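Local structure of glutathione-specific gamma-glutamylcyclotransferase (Saccharomyces cerevisiae S288c, 5HWK) at residues Tyr24-Pro29 with Val96-Pro101. The protein catalyses the cleavage of glutathione into 5-oxo-L-proline and a Cys-Gly dipeptide, without acting on other gamma-glutamyl peptides. Residues are numbered along the deposited sequence; the frame is centred on the assembly and turned at random.
Sequences YTHRIP and VYYIPP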
loop_
_atom_site.group_PDB
_atom_site.type_symbol
_atom_site.label_atom_id
_atom_site.label_comp_id
_atom_site.label_asym_id
_atom_site.label_seq_id
_atom_site.Cartn_x
_atom_site.Cartn_y
_atom_site.Cartn_z
ATOM N N TYR A 24 -9.432 -0.800 -16.116
ATOM C CA TYR A 24 -9.154 -2.110 -15.550
ATOM C C TYR A 24 -10.262 -3.081 -15.943
ATOM O O TYR A 24 -11.435 -2.698 -16.092
ATOM C CB TYR A 24 -9.023 -2.035 -14.029
ATOM C CG TYR A 24 -10.295 -1.772 -13.273
ATOM C CD1 TYR A 24 -11.167 -2.823 -12.970
ATOM C CD2 TYR A 24 -10.603 -0.488 -12.809
ATOM C CE1 TYR A 24 -12.349 -2.607 -12.268
ATOM C CE2 TYR A 24 -11.776 -0.254 -12.117
ATOM C CZ TYR A 24 -12.627 -1.322 -11.823
ATOM O OH TYR A 24 -13.781 -1.115 -11.102
ATOM N N THR A 25 -9.898 -4.350 -16.079
ATOM C CA THR A 25 -10.918 -5.372 -16.325
ATOM C C THR A 25 -11.059 -6.404 -15.218
ATOM O O THR A 25 -11.991 -7.230 -15.287
ATOM C CB THR A 25 -10.687 -6.110 -17.644
ATOM O OG1 THR A 25 -9.425 -6.738 -17.555
ATOM C CG2 THR A 25 -10.697 -5.154 -18.836
ATOM N N HIS A 26 -10.178 -6.393 -14.218
ATOM C CA HIS A 26 -10.345 -7.127 -12.971
ATOM C C HIS A 26 -9.899 -6.223 -11.831
ATOM O O HIS A 26 -8.941 -5.438 -11.981
ATOM C CB HIS A 26 -9.439 -8.371 -12.918
ATOM C CG HIS A 26 -9.710 -9.365 -13.998
ATOM N ND1 HIS A 26 -10.591 -10.407 -13.843
ATOM C CD2 HIS A 26 -9.228 -9.452 -15.252
ATOM C CE1 HIS A 26 -10.618 -11.123 -14.955
ATOM N NE2 HIS A 26 -9.804 -10.560 -15.832
ATOM N N ARG A 27 -10.558 -6.383 -10.683
ATOM C CA ARG A 27 -10.179 -5.689 -9.442
ATOM C C ARG A 27 -10.382 -6.721 -8.343
ATOM O O ARG A 27 -11.524 -7.041 -7.999
ATOM C CB ARG A 27 -11.056 -4.455 -9.190
ATOM C CG ARG A 27 -10.728 -3.794 -7.905
ATOM C CD ARG A 27 -11.672 -2.591 -7.625
ATOM N NE ARG A 27 -11.287 -1.800 -6.453
ATOM C CZ ARG A 27 -11.707 -2.068 -5.221
ATOM N NH1 ARG A 27 -12.506 -3.110 -5.010
ATOM N NH2 ARG A 27 -11.346 -1.263 -4.203
ATOM N N ILE A 28 -9.298 -7.279 -7.829
ATOM C CA ILE A 28 -9.357 -8.409 -6.905
ATOM C C ILE A 28 -8.884 -7.936 -5.534
ATOM O O ILE A 28 -7.722 -7.527 -5.408
ATOM C CB ILE A 28 -8.458 -9.560 -7.387
ATOM C CG1 ILE A 28 -8.870 -10.038 -8.790
ATOM C CG2 ILE A 28 -8.430 -10.667 -6.329
ATOM C CD1 ILE A 28 -7.970 -11.103 -9.323
ATOM N N PRO A 29 -9.723 -7.997 -4.487
ATOM C CA PRO A 29 -9.250 -7.679 -3.132
ATOM C C PRO A 29 -8.133 -8.639 -2.781
ATOM O O PRO A 29 -8.187 -9.822 -3.118
ATOM C CB PRO A 29 -10.481 -7.940 -2.258
ATOM C CG PRO A 29 -11.627 -7.932 -3.168
ATOM C CD PRO A 29 -11.134 -8.418 -4.483
ATOM N N VAL A 96 -5.593 -5.759 -6.418
ATOM C CA VAL A 96 -4.807 -5.898 -7.631
ATOM C C VAL A 96 -5.736 -5.725 -8.830
ATOM O O VAL A 96 -6.837 -6.295 -8.867
ATOM C CB VAL A 96 -3.948 -7.173 -7.631
ATOM C CG1 VAL A 96 -4.786 -8.387 -7.806
ATOM C CG2 VAL A 96 -2.884 -7.084 -8.724
ATOM N N TYR A 97 -5.320 -4.884 -9.769
ATOM C CA TYR A 97 -6.082 -4.575 -10.971
ATOM C C TYR A 97 -5.412 -5.224 -12.151
ATOM O O TYR A 97 -4.193 -5.312 -12.208
ATOM C CB TYR A 97 -6.008 -3.062 -11.239
ATOM C CG TYR A 97 -6.785 -2.242 -10.250
ATOM C CD1 TYR A 97 -8.168 -2.149 -10.361
ATOM C CD2 TYR A 97 -6.164 -1.566 -9.186
ATOM C CE1 TYR A 97 -8.905 -1.424 -9.481
ATOM C CE2 TYR A 97 -6.912 -0.819 -8.274
ATOM C CZ TYR A 97 -8.276 -0.749 -8.452
ATOM O OH TYR A 97 -9.033 -0.032 -7.566
ATOM N N TYR A 98 -6.212 -5.646 -13.125
ATOM C CA TYR A 98 -5.646 -6.044 -14.410
ATOM C C TYR A 98 -5.951 -4.979 -15.442
ATOM O O TYR A 98 -7.107 -4.547 -15.590
ATOM C CB TYR A 98 -6.256 -7.350 -14.908
ATOM C CG TYR A 98 -5.660 -7.830 -16.238
ATOM C CD1 TYR A 98 -4.364 -8.333 -16.305
ATOM C CD2 TYR A 98 -6.371 -7.703 -17.430
ATOM C CE1 TYR A 98 -3.816 -8.763 -17.495
ATOM C CE2 TYR A 98 -5.840 -8.166 -18.631
ATOM C CZ TYR A 98 -4.574 -8.685 -18.643
ATOM O OH TYR A 98 -3.997 -9.110 -19.816
ATOM N N ILE A 99 -4.922 -4.577 -16.163
ATOM C CA ILE A 99 -5.001 -3.585 -17.229
ATOM C C ILE A 99 -4.712 -4.308 -18.536
ATOM O O ILE A 99 -3.612 -4.836 -18.708
ATOM C CB ILE A 99 -3.997 -2.436 -17.006
ATOM C CG1 ILE A 99 -4.027 -1.896 -15.558
ATOM C CG2 ILE A 99 -4.177 -1.350 -18.077
ATOM C CD1 ILE A 99 -5.346 -1.360 -15.121
ATOM N N PRO A 100 -5.650 -4.350 -19.471
ATOM C CA PRO A 100 -5.420 -5.081 -20.749
ATOM C C PRO A 100 -4.302 -4.455 -21.559
ATOM O O PRO A 100 -3.922 -3.288 -21.334
ATOM C CB PRO A 100 -6.761 -4.967 -21.486
ATOM C CG PRO A 100 -7.555 -3.896 -20.748
ATOM C CD PRO A 100 -7.000 -3.772 -19.349
ATOM N N PRO A 101 -3.699 -5.241 -22.454
ATOM C CA PRO A 101 -2.591 -4.746 -23.288
ATOM C C PRO A 101 -2.868 -3.416 -23.964
ATOM O O PRO A 101 -1.958 -2.584 -24.083
ATOM C CB PRO A 101 -2.427 -5.856 -24.347
ATOM C CG PRO A 101 -3.019 -7.071 -23.748
ATOM C CD PRO A 101 -4.077 -6.633 -22.760
#
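Antiparallel strand pairing in the central sheet of the gamma-glutamylcyclotransferase fold joins R27 and I28 to Y97 and V96. I28 and V96 form a hydrogen-bonded pair: I28 N gives a nearly straight bond to V96 O (2.8 Å), and V96 N returns one to I28 O (2.9 Å). At the non-hydrogen-bonded pair beside it, R27 and Y97 run side by side. R27 swings CG away from its own amide (chi1 177°) and runs extended to NE, which lays CG 3.4 Å from Y97 CE1, and its NE donates to Y97 OH at 3.1 Å, close to the guanidinium plane. Strand 91-99 lies between 26-33 and 8-12, whose end carries the first residues of the probable substrate-binding segment V10-S15; Y97 OH also bonds L16 O, and R27 NH2 bonds I17 O, tying both polar ends to the helix at the benzoate pocket. Y97 reaches over one face of the Y24 ring, offset toward that ring's rim, with Y24 CG 3.6 Å from Y97 CD1; the planes are 54° apart. A leucine in place of Y97 would probably leave R27 NE and L16 O without this hydroxyl partner. T25 N bonds Y98 O (2.8 Å), while T25 OG1 sits at the Y98 ring edge, 3.2 Å from Y98 CD2.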